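Local coordinates for surface protein SPB1 (PDB 4UZG) that probably forms the main shaft of the pilus 2b fibre on group B streptococcus, its copies being joined end to end by sortase, at residues T94-A99 and D114-G119; I21-A26 and Y36-K41; V59-G64 and G119-T124; L52-Y57 and E87-T92. All coordinates share one frame; numbering follows the deposited sequence. Where two conformers were deposited one is given.

The four contacts illustrate how one β-sandwich uses different chemistry at different depths. Contact 2 is the buried one: strands 16-26 and 37-43 face each other across the interior and meet mainly through side chains, without a hydrogen bond. Contact 3 joins neighbouring strands of the same sheet, 50-62 and 121-131, by regular backbone bonding, with isoleucines on the inner face and a watered threonine face. Contacts 1 and 4 are partly buried, and each uses one end of strand 90-96. In contact 1 a returning loop covers the end with aromatic rings; in contact 4 a hairpin turn meets an irregular part of strand 50-62. Trp97, Tyr117 and Ile61 bring contacts 1 and 3 together.

Contact 1: T94-A99 and D114-G119; sequences TIPWAA and DFFYKG
Tyr117 turns an edge of its ring onto a face of the Trp97 indole at one end of a β-sandwich, where strand 90-96 runs out and the chain returns through 114-119. In this edge-to-face pair the centroids of the Tyr117 ring and the Trp97 six-membered ring lie 4.7 Å apart, with the planes inclined at 55°. Tyr117 CD2 does the touching, 3.6 Å from Trp97 CZ3. Phe116 instead presses on backbone: Ala98 C lies over one face, 3.4 Å from Phe116 CZ, while Pro96 O meets the ring at its edge. With CG anti to the carbonyl carbon (chi1 -56°), the ring can lie along 96-99.

Two backbone bonds set these groups in place. Phe116 N reaches Trp97 O at 3.0 Å, almost straight at 174°, and Ala99 N bonds to Asp114 O at 3.0 Å; the only bridge is Ala98 with Phe115. Farther out, Asp114 OD1 forms a salt bridge with Lys34, and Trp97 packs edge-to-face with Tyr38. Tyr117 OH takes a hydrogen bond from Gly80 N and gives one to a water at 2.6 Å, which in turn donates to Pro96 O at 2.8 Å.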
# COMPACT_ATOMS: atom_id res chain seq x y z
N THR A 94 -17.83 3.44 -16.78
CA THR A 94 -18.51 2.84 -17.93
C THR A 94 -18.01 3.57 -19.16
O THR A 94 -18.14 4.78 -19.27
CB THR A 94 -20.02 2.97 -17.80
OG1 THR A 94 -20.43 2.33 -16.59
CG2 THR A 94 -20.73 2.32 -18.96
N ILE A 95 -17.44 2.82 -20.10
CA ILE A 95 -16.87 3.38 -21.31
C ILE A 95 -17.82 3.02 -22.48
O ILE A 95 -17.91 1.87 -22.88
CB ILE A 95 -15.47 2.83 -21.61
CG1 ILE A 95 -14.53 3.11 -20.43
CG2 ILE A 95 -14.94 3.42 -22.91
CD1 ILE A 95 -13.15 2.49 -20.57
N PRO A 96 -18.53 4.01 -23.04
CA PRO A 96 -19.37 3.70 -24.20
C PRO A 96 -18.47 3.30 -25.38
O PRO A 96 -17.40 3.88 -25.59
CB PRO A 96 -20.13 5.01 -24.46
CG PRO A 96 -19.29 6.06 -23.88
CD PRO A 96 -18.62 5.43 -22.67
N TRP A 97 -18.94 2.33 -26.15
CA TRP A 97 -18.11 1.68 -27.17
C TRP A 97 -18.69 1.86 -28.57
O TRP A 97 -18.00 1.63 -29.57
CB TRP A 97 -17.98 0.19 -26.84
CG TRP A 97 -16.69 -0.42 -27.28
CD1 TRP A 97 -16.52 -1.38 -28.24
CD2 TRP A 97 -15.39 -0.14 -26.76
NE1 TRP A 97 -15.20 -1.70 -28.35
CE2 TRP A 97 -14.48 -0.95 -27.46
CE3 TRP A 97 -14.91 0.70 -25.76
CZ2 TRP A 97 -13.11 -0.94 -27.20
CZ3 TRP A 97 -13.55 0.73 -25.50
CH2 TRP A 97 -12.67 -0.09 -26.21
N ALA A 98 -19.96 2.25 -28.65
CA ALA A 98 -20.63 2.43 -29.93
C ALA A 98 -21.75 3.43 -29.72
O ALA A 98 -22.22 3.63 -28.59
CB ALA A 98 -21.19 1.09 -30.46
N ALA A 99 -22.22 4.04 -30.81
CA ALA A 99 -23.25 5.07 -30.72
C ALA A 99 -24.61 4.50 -30.34
O ALA A 99 -25.43 5.23 -29.80
CB ALA A 99 -23.36 5.83 -32.05
N ASP A 114 -21.53 1.47 -35.87
CA ASP A 114 -21.24 2.78 -35.29
C ASP A 114 -20.30 2.71 -34.09
O ASP A 114 -20.39 3.53 -33.18
CB ASP A 114 -22.55 3.52 -34.95
CG ASP A 114 -23.45 2.74 -34.02
OD1 ASP A 114 -22.97 1.81 -33.34
OD2 ASP A 114 -24.65 3.10 -33.96
N PHE A 115 -19.41 1.74 -34.13
CA PHE A 115 -18.35 1.62 -33.13
C PHE A 115 -17.42 2.82 -33.13
O PHE A 115 -17.10 3.38 -34.19
CB PHE A 115 -17.52 0.37 -33.43
CG PHE A 115 -18.29 -0.91 -33.31
CD1 PHE A 115 -18.73 -1.35 -32.07
CD2 PHE A 115 -18.60 -1.68 -34.43
CE1 PHE A 115 -19.43 -2.52 -31.95
CE2 PHE A 115 -19.32 -2.85 -34.30
CZ PHE A 115 -19.73 -3.28 -33.07
N PHE A 116 -16.94 3.19 -31.94
CA PHE A 116 -15.99 4.29 -31.81
C PHE A 116 -14.55 3.89 -32.07
O PHE A 116 -13.74 4.73 -32.49
CB PHE A 116 -16.06 4.91 -30.42
CG PHE A 116 -17.44 5.39 -30.01
CD1 PHE A 116 -18.32 5.94 -30.93
CD2 PHE A 116 -17.83 5.28 -28.69
CE1 PHE A 116 -19.56 6.36 -30.52
CE2 PHE A 116 -19.07 5.70 -28.27
CZ PHE A 116 -19.95 6.26 -29.18
N TYR A 117 -14.22 2.63 -31.80
CA TYR A 117 -12.85 2.15 -31.79
C TYR A 117 -12.77 0.96 -32.73
O TYR A 117 -13.79 0.33 -33.08
CB TYR A 117 -12.43 1.80 -30.36
CG TYR A 117 -12.75 2.93 -29.39
CD1 TYR A 117 -12.13 4.17 -29.51
CD2 TYR A 117 -13.73 2.80 -28.42
CE1 TYR A 117 -12.47 5.25 -28.67
CE2 TYR A 117 -14.07 3.86 -27.56
CZ TYR A 117 -13.43 5.08 -27.71
OH TYR A 117 -13.74 6.16 -26.92
N LYS A 118 -11.57 0.68 -33.20
CA LYS A 118 -11.40 -0.43 -34.12
C LYS A 118 -10.27 -1.32 -33.66
O LYS A 118 -9.38 -0.92 -32.88
CB LYS A 118 -11.20 0.05 -35.55
CG LYS A 118 -10.10 1.05 -35.72
CD LYS A 118 -9.97 1.52 -37.16
CE LYS A 118 -8.72 2.38 -37.34
NZ LYS A 118 -8.48 2.76 -38.76
N GLY A 119 -10.35 -2.56 -34.11
CA GLY A 119 -9.36 -3.56 -33.83
C GLY A 119 -9.38 -4.00 -32.39
O GLY A 119 -10.43 -4.02 -31.73
O HOH W 1 -15.67 6.03 -25.15
O HOH W 2 -15.65 0.57 -30.59

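Contact 2: I21-A26 and Y36-K41; sequences ITYKNA and YQYVIK
Side-chain packing across the interior of a β-sandwich brings Tyr38, on strand 37-43, against Tyr23 and Ala26 of strand 16-26. The two strand segments run at 151° to each other with axes 10.2 Å apart, too far for backbone bonding, and no hydrogen bond links them. Tyr38 has the most surface buried in the contact. Ala26 CB lies over a face of its ring in a CH-pi contact, 4.3 Å from the Tyr38 centroid, and the Tyr38 OH lies 3.6 Å from Ala26 CA. That hydroxyl is satisfied by Val27 O, just past the strand, which helps to fix the ring against Ala26.

Tyr23 has CG anti to its amide nitrogen (chi1 179°) and reaches inward, where Tyr23 CE2 comes within 3.7 Å of Tyr38 CE1. The rings meet obliquely, their planes at 53°. Farther from Ala26, Ile21 and Ile40 pass one another pointing opposite ways, touching through Ile21 CD1 and Ile40 CG2 at 4.1 Å.

Neighbouring strands fill in the surroundings: Ala26 packs on Trp97, just past strand 90-96, while Ile151 of strand 146-153 packs on Ile21 and Tyr23, Ile123 of strand 121-131 on Tyr38, and Ile95 of strand 90-96 on Ile40.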
# COMPACT_ATOMS: atom_id res chain seq x y z
N ILE A 21 -5.19 -0.68 -13.65
CA ILE A 21 -6.06 -1.75 -14.13
C ILE A 21 -5.87 -1.82 -15.64
O ILE A 21 -6.02 -0.81 -16.32
CB ILE A 21 -7.54 -1.46 -13.83
CG1 ILE A 21 -7.78 -1.31 -12.33
CG2 ILE A 21 -8.41 -2.55 -14.45
CD1 ILE A 21 -9.10 -0.62 -12.02
N THR A 22 -5.56 -2.99 -16.16
CA THR A 22 -5.29 -3.20 -17.59
C THR A 22 -6.20 -4.31 -18.11
O THR A 22 -6.27 -5.39 -17.48
CB THR A 22 -3.77 -3.57 -17.82
OG1 THR A 22 -2.93 -2.53 -17.27
CG2 THR A 22 -3.43 -3.77 -19.28
N TYR A 23 -6.86 -4.08 -19.24
CA TYR A 23 -7.71 -5.07 -19.89
C TYR A 23 -7.36 -5.06 -21.36
O TYR A 23 -7.57 -4.08 -22.06
CB TYR A 23 -9.16 -4.69 -19.69
CG TYR A 23 -10.17 -5.61 -20.31
CD1 TYR A 23 -10.60 -6.75 -19.64
CD2 TYR A 23 -10.77 -5.29 -21.52
CE1 TYR A 23 -11.58 -7.55 -20.17
CE2 TYR A 23 -11.75 -6.10 -22.07
CZ TYR A 23 -12.14 -7.23 -21.39
OH TYR A 23 -13.13 -8.02 -21.93
N LYS A 24 -6.81 -6.17 -21.83
CA LYS A 24 -6.23 -6.24 -23.16
C LYS A 24 -7.15 -6.77 -24.22
O LYS A 24 -6.79 -6.80 -25.40
CB LYS A 24 -4.97 -7.08 -23.13
CG LYS A 24 -3.81 -6.42 -22.40
CD LYS A 24 -2.52 -6.95 -23.03
CE LYS A 24 -1.29 -6.83 -22.19
NZ LYS A 24 -1.41 -7.66 -20.98
N ASN A 25 -8.33 -7.20 -23.86
CA ASN A 25 -9.13 -7.84 -24.89
C ASN A 25 -10.31 -7.04 -25.42
O ASN A 25 -11.32 -7.63 -25.77
CB ASN A 25 -9.51 -9.21 -24.34
CG ASN A 25 -8.26 -9.97 -23.90
OD1 ASN A 25 -7.21 -9.86 -24.53
ND2 ASN A 25 -8.36 -10.75 -22.82
N ALA A 26 -10.18 -5.71 -25.55
CA ALA A 26 -11.38 -4.92 -25.82
C ALA A 26 -11.63 -4.84 -27.32
O ALA A 26 -10.89 -4.16 -28.04
CB ALA A 26 -11.24 -3.57 -25.20
N TYR A 36 -21.43 -2.55 -26.82
CA TYR A 36 -21.75 -1.13 -26.77
C TYR A 36 -21.15 -0.42 -25.54
O TYR A 36 -21.20 0.81 -25.47
CB TYR A 36 -23.27 -0.88 -26.86
CG TYR A 36 -24.04 -1.58 -25.78
CD1 TYR A 36 -24.17 -1.01 -24.53
CD2 TYR A 36 -24.60 -2.83 -26.00
CE1 TYR A 36 -24.88 -1.65 -23.53
CE2 TYR A 36 -25.32 -3.48 -25.01
CZ TYR A 36 -25.42 -2.89 -23.77
OH TYR A 36 -26.11 -3.49 -22.74
N GLN A 37 -20.56 -1.17 -24.60
CA GLN A 37 -19.85 -0.56 -23.48
C GLN A 37 -18.94 -1.57 -22.84
O GLN A 37 -19.16 -2.77 -22.96
CB GLN A 37 -20.83 -0.02 -22.44
CG GLN A 37 -21.64 -1.09 -21.75
CD GLN A 37 -22.68 -0.54 -20.80
OE1 GLN A 37 -23.11 0.61 -20.92
NE2 GLN A 37 -23.13 -1.37 -19.88
N TYR A 38 -17.94 -1.06 -22.13
CA TYR A 38 -17.19 -1.84 -21.15
C TYR A 38 -17.39 -1.19 -19.78
O TYR A 38 -17.33 0.03 -19.66
CB TYR A 38 -15.68 -1.93 -21.49
CG TYR A 38 -15.42 -2.90 -22.60
CD1 TYR A 38 -15.26 -4.25 -22.34
CD2 TYR A 38 -15.38 -2.48 -23.92
CE1 TYR A 38 -15.09 -5.16 -23.38
CE2 TYR A 38 -15.19 -3.37 -24.95
CZ TYR A 38 -15.09 -4.71 -24.69
OH TYR A 38 -14.93 -5.63 -25.71
N VAL A 39 -17.59 -2.02 -18.77
CA VAL A 39 -17.83 -1.56 -17.40
C VAL A 39 -16.70 -2.05 -16.51
O VAL A 39 -16.46 -3.27 -16.41
CB VAL A 39 -19.17 -2.08 -16.88
CG1 VAL A 39 -19.41 -1.52 -15.48
CG2 VAL A 39 -20.32 -1.72 -17.82
N ILE A 40 -16.02 -1.11 -15.85
CA ILE A 40 -14.94 -1.40 -14.92
C ILE A 40 -15.45 -1.09 -13.52
O ILE A 40 -15.79 0.05 -13.22
CB ILE A 40 -13.71 -0.52 -15.23
CG1 ILE A 40 -13.21 -0.77 -16.65
CG2 ILE A 40 -12.61 -0.77 -14.20
CD1 ILE A 40 -13.65 0.28 -17.66
N LYS A 41 -15.52 -2.11 -12.68
CA LYS A 41 -16.00 -1.96 -11.31
C LYS A 41 -14.88 -2.30 -10.35
O LYS A 41 -14.28 -3.36 -10.47
CB LYS A 41 -17.17 -2.89 -11.03
CG LYS A 41 -18.46 -2.44 -11.63
CD LYS A 41 -19.62 -3.35 -11.27
CE LYS A 41 -20.91 -2.87 -11.93
NZ LYS A 41 -22.07 -3.71 -11.51

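Contact 3: V59-G64 and G119-T124; sequences VTITDG and GINTIT
Asn121 reaches across to three residues of the neighbouring strand and its end, Ile61, Thr62 and Asp63. Its CB packs against the CG2 methyl of Ile61 at 3.6 Å, with the Thr62 carbonyl oxygen slightly farther off. CG, set beside the backbone N and opposite the carbonyl carbon (chi1 -69°), stays near the same methyl and carries the amide to Asp63. At the tip the amide divides its work: OD1 lies 3.2 Å from Asp63 CA and equally close to Asp63 CB, while ND2 turns back to Lys118 O, just before the segment, a hydrogen bond that holds the amide's rotation.

This side chain sits at the edge of the paired region of two antiparallel strands of the β-sandwich, where 121-131 begins and 50-62 runs out. Thr60 with Thr124 and Thr62 with Thr122 are hydrogen-bonded pairs, the shortest link being Thr122 N to Thr62 O at 2.8 Å; Ile61 with Ile123 between them is a non-hydrogen-bonded pair. The isoleucines face the interior, and the threonines the other side. There Thr60 OG1 and Thr124 CB are 3.5 Å apart, side by side. One water is gripped by Thr60, Thr62 and Thr124 through their OG1 atoms and donates to Thr122 O at 2.9 Å. Asp63 OD1 accepts from Ser65 OG and from the backbone N of Asn67, a calcium-site residue.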
# COMPACT_ATOMS: atom_id res chain seq x y z
N VAL A 59 -7.93 7.47 -17.83
CA VAL A 59 -8.56 6.38 -18.56
C VAL A 59 -8.13 6.48 -20.02
O VAL A 59 -8.35 7.51 -20.65
CB VAL A 59 -10.10 6.45 -18.46
CG1 VAL A 59 -10.71 5.23 -19.11
CG2 VAL A 59 -10.54 6.58 -16.99
N THR A 60 -7.52 5.42 -20.54
CA THR A 60 -7.04 5.42 -21.91
C THR A 60 -7.44 4.15 -22.64
O THR A 60 -7.64 3.08 -22.05
CB THR A 60 -5.50 5.56 -21.98
OG1 THR A 60 -4.90 4.45 -21.32
CG2 THR A 60 -4.98 6.86 -21.40
N ILE A 61 -7.49 4.30 -23.96
CA ILE A 61 -7.65 3.19 -24.88
C ILE A 61 -6.43 3.20 -25.79
O ILE A 61 -6.12 4.22 -26.42
CB ILE A 61 -8.95 3.31 -25.73
CG1 ILE A 61 -10.18 3.39 -24.81
CG2 ILE A 61 -9.04 2.13 -26.69
CD1 ILE A 61 -11.43 3.71 -25.54
N THR A 62 -5.73 2.08 -25.87
CA THR A 62 -4.52 1.95 -26.70
C THR A 62 -4.77 0.87 -27.74
O THR A 62 -5.12 -0.27 -27.40
CB THR A 62 -3.31 1.58 -25.84
OG1 THR A 62 -3.17 2.53 -24.78
CG2 THR A 62 -2.04 1.59 -26.69
N ASP A 63 -4.62 1.23 -29.00
CA ASP A 63 -4.89 0.32 -30.08
C ASP A 63 -3.67 -0.54 -30.36
O ASP A 63 -2.64 -0.41 -29.71
CB ASP A 63 -5.49 1.03 -31.30
CG ASP A 63 -4.48 1.79 -32.13
OD1 ASP A 63 -3.25 1.62 -31.97
OD2 ASP A 63 -4.95 2.57 -32.99
N GLY A 64 -3.80 -1.44 -31.32
CA GLY A 64 -2.76 -2.42 -31.57
C GLY A 64 -1.47 -1.81 -32.10
O GLY A 64 -0.43 -2.46 -32.05
N GLY A 119 -10.35 -2.56 -34.11
CA GLY A 119 -9.36 -3.56 -33.83
C GLY A 119 -9.38 -4.00 -32.39
O GLY A 119 -10.43 -4.02 -31.73
N ILE A 120 -8.21 -4.38 -31.93
CA ILE A 120 -8.02 -4.92 -30.59
C ILE A 120 -7.42 -3.82 -29.73
O ILE A 120 -6.38 -3.29 -30.06
CB ILE A 120 -7.09 -6.13 -30.66
CG1 ILE A 120 -7.58 -7.14 -31.71
CG2 ILE A 120 -6.97 -6.76 -29.30
CD1 ILE A 120 -6.53 -8.10 -32.15
N ASN A 121 -8.11 -3.48 -28.66
CA ASN A 121 -7.70 -2.38 -27.81
C ASN A 121 -7.41 -2.81 -26.39
O ASN A 121 -8.00 -3.76 -25.87
CB ASN A 121 -8.79 -1.31 -27.81
CG ASN A 121 -8.89 -0.63 -29.15
OD1 ASN A 121 -8.05 0.19 -29.49
ND2 ASN A 121 -9.90 -0.98 -29.92
N THR A 122 -6.52 -2.06 -25.75
CA THR A 122 -6.27 -2.18 -24.33
C THR A 122 -6.90 -0.99 -23.60
O THR A 122 -6.63 0.16 -23.93
CB THR A 122 -4.77 -2.20 -24.04
OG1 THR A 122 -4.20 -3.36 -24.65
CG2 THR A 122 -4.50 -2.23 -22.54
N ILE A 123 -7.73 -1.29 -22.61
CA ILE A 123 -8.26 -0.29 -21.70
C ILE A 123 -7.36 -0.24 -20.49
O ILE A 123 -7.08 -1.27 -19.89
CB ILE A 123 -9.70 -0.65 -21.28
CG1 ILE A 123 -10.65 -0.64 -22.48
CG2 ILE A 123 -10.19 0.32 -20.20
CD1 ILE A 123 -12.03 -1.28 -22.19
N THR A 124 -6.90 0.95 -20.14
CA THR A 124 -6.10 1.14 -18.93
C THR A 124 -6.78 2.20 -18.07
O THR A 124 -7.14 3.27 -18.55
CB THR A 124 -4.64 1.58 -19.25
OG1 THR A 124 -4.09 0.68 -20.22
CG2 THR A 124 -3.78 1.56 -18.02
O HOH W 3 -4.77 1.95 -22.60
O HOH W 4 -4.63 5.11 -18.33
O HOH W 5 -6.62 -1.83 -32.59

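Contact 4: L52-Y57 and E87-T92; sequences LNEGSY and ENNNFT
Leu52, Phe91 and Asn89 bury the most surface here. Leu52 meets both of the others: its N donates to Asn89 OD1 at 2.8 Å, and its CD2 methyl reaches the edge of the Phe91 ring, 4.0 Å from Phe91 CD2. The polar bond is bent at the hydrogen (146°), and its donor is tilted from the plane of the amide. On the same amide, ND2 donates to Pro45 O and Val50 O, so that three bonds fix how the group is turned. A water lies within hydrogen-bonding distance of both Asn89 OD1 and Glu54 OE2. Less well served is Asn89 O, buried against the Leu52 side chain with no polar partner, 3.6 Å from Leu52 CD2.

Phe91, its CG between the backbone N and the carbonyl carbon (chi1 68°), offers a face to Tyr57. Tyr57 CE1 stands over the centre of that ring, 3.6 Å from Phe91 CD2, in an edge-to-face pair with planes at 60°. The Tyr57 hydroxyl, which lies 3.4 Å from Phe91 CB, is hydrogen-bonded to Glu86 OE2.

Asn89 occupies, with Asn88, the two central positions of a type I' turn from Glu87 to Asn90, the classic tight connection of a two-residue β-hairpin, here joining strands 81-87 and 90-96.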
# COMPACT_ATOMS: atom_id res chain seq x y z
N LEU A 52 -9.49 5.59 -1.26
CA LEU A 52 -9.50 5.97 -2.66
C LEU A 52 -9.37 7.48 -2.81
O LEU A 52 -10.10 8.23 -2.15
CB LEU A 52 -10.84 5.54 -3.28
CG LEU A 52 -11.09 5.90 -4.74
CD1 LEU A 52 -10.12 5.22 -5.68
CD2 LEU A 52 -12.55 5.57 -5.11
N ASN A 53 -8.51 7.94 -3.72
CA ASN A 53 -8.54 9.34 -4.13
C ASN A 53 -9.55 9.53 -5.25
O ASN A 53 -9.27 9.26 -6.41
CB ASN A 53 -7.16 9.83 -4.59
CG ASN A 53 -6.19 10.06 -3.44
OD1 ASN A 53 -6.56 10.57 -2.39
ND2 ASN A 53 -4.94 9.75 -3.69
N GLU A 54 -10.74 9.95 -4.88
CA GLU A 54 -11.75 10.19 -5.89
C GLU A 54 -11.23 11.22 -6.88
O GLU A 54 -10.42 12.10 -6.55
CB GLU A 54 -13.09 10.64 -5.26
CG GLU A 54 -13.87 9.54 -4.58
CD GLU A 54 -13.35 9.11 -3.22
OE1 GLU A 54 -12.50 9.82 -2.63
OE2 GLU A 54 -13.85 8.06 -2.76
N GLY A 55 -11.66 11.04 -8.12
CA GLY A 55 -11.27 11.95 -9.18
C GLY A 55 -9.84 11.80 -9.68
O GLY A 55 -9.37 12.64 -10.44
N SER A 56 -9.13 10.73 -9.30
CA SER A 56 -7.71 10.60 -9.64
C SER A 56 -7.47 9.81 -10.94
O SER A 56 -6.33 9.52 -11.27
CB SER A 56 -6.95 9.97 -8.49
OG SER A 56 -7.38 8.63 -8.25
N TYR A 57 -8.53 9.46 -11.66
CA TYR A 57 -8.41 8.53 -12.79
C TYR A 57 -7.75 9.12 -14.01
O TYR A 57 -7.95 10.29 -14.35
CB TYR A 57 -9.80 8.01 -13.25
CG TYR A 57 -10.66 7.68 -12.08
CD1 TYR A 57 -10.49 6.49 -11.39
CD2 TYR A 57 -11.55 8.60 -11.59
CE1 TYR A 57 -11.18 6.22 -10.22
CE2 TYR A 57 -12.27 8.34 -10.42
CZ TYR A 57 -12.05 7.16 -9.73
OH TYR A 57 -12.72 6.89 -8.57
N GLU A 87 -18.88 5.72 -4.99
CA GLU A 87 -19.67 5.57 -3.78
C GLU A 87 -18.88 4.71 -2.81
O GLU A 87 -18.33 3.69 -3.18
CB GLU A 87 -21.00 4.86 -4.07
CG GLU A 87 -21.99 5.64 -4.92
CD GLU A 87 -23.29 4.87 -5.16
OE1 GLU A 87 -23.33 3.64 -4.95
OE2 GLU A 87 -24.29 5.50 -5.57
N ASN A 88 -18.88 5.11 -1.55
CA ASN A 88 -18.43 4.20 -0.49
C ASN A 88 -16.99 3.71 -0.68
O ASN A 88 -16.70 2.55 -0.38
CB ASN A 88 -19.37 2.98 -0.44
CG ASN A 88 -20.80 3.35 -0.13
OD1 ASN A 88 -21.06 4.19 0.72
ND2 ASN A 88 -21.73 2.72 -0.83
N ASN A 89 -16.11 4.57 -1.18
CA ASN A 89 -14.69 4.27 -1.40
C ASN A 89 -14.43 3.38 -2.61
O ASN A 89 -13.29 2.96 -2.82
CB ASN A 89 -14.04 3.65 -0.15
CG ASN A 89 -12.53 3.89 -0.09
OD1 ASN A 89 -12.05 5.01 -0.24
ND2 ASN A 89 -11.79 2.81 0.18
N ASN A 90 -15.47 3.13 -3.40
CA ASN A 90 -15.41 2.31 -4.59
C ASN A 90 -15.71 3.16 -5.83
O ASN A 90 -16.17 4.31 -5.72
CB ASN A 90 -16.43 1.17 -4.49
CG ASN A 90 -16.24 0.33 -3.26
OD1 ASN A 90 -15.12 0.02 -2.88
ND2 ASN A 90 -17.34 -0.07 -2.63
N PHE A 91 -15.53 2.58 -7.02
CA PHE A 91 -15.92 3.28 -8.23
C PHE A 91 -16.33 2.31 -9.33
O PHE A 91 -15.91 1.15 -9.35
CB PHE A 91 -14.83 4.23 -8.74
CG PHE A 91 -13.57 3.55 -9.25
CD1 PHE A 91 -13.49 3.13 -10.55
CD2 PHE A 91 -12.48 3.36 -8.41
CE1 PHE A 91 -12.34 2.53 -11.03
CE2 PHE A 91 -11.31 2.76 -8.88
CZ PHE A 91 -11.24 2.34 -10.20
N THR A 92 -17.13 2.84 -10.25
CA THR A 92 -17.50 2.18 -11.48
C THR A 92 -17.31 3.16 -12.62
O THR A 92 -17.83 4.27 -12.59
CB THR A 92 -18.98 1.73 -11.46
OG1 THR A 92 -19.19 0.86 -10.35
CG2 THR A 92 -19.36 1.04 -12.75
O HOH W 6 -12.92 7.69 -0.31
O HOH W 7 -15.99 6.48 -3.59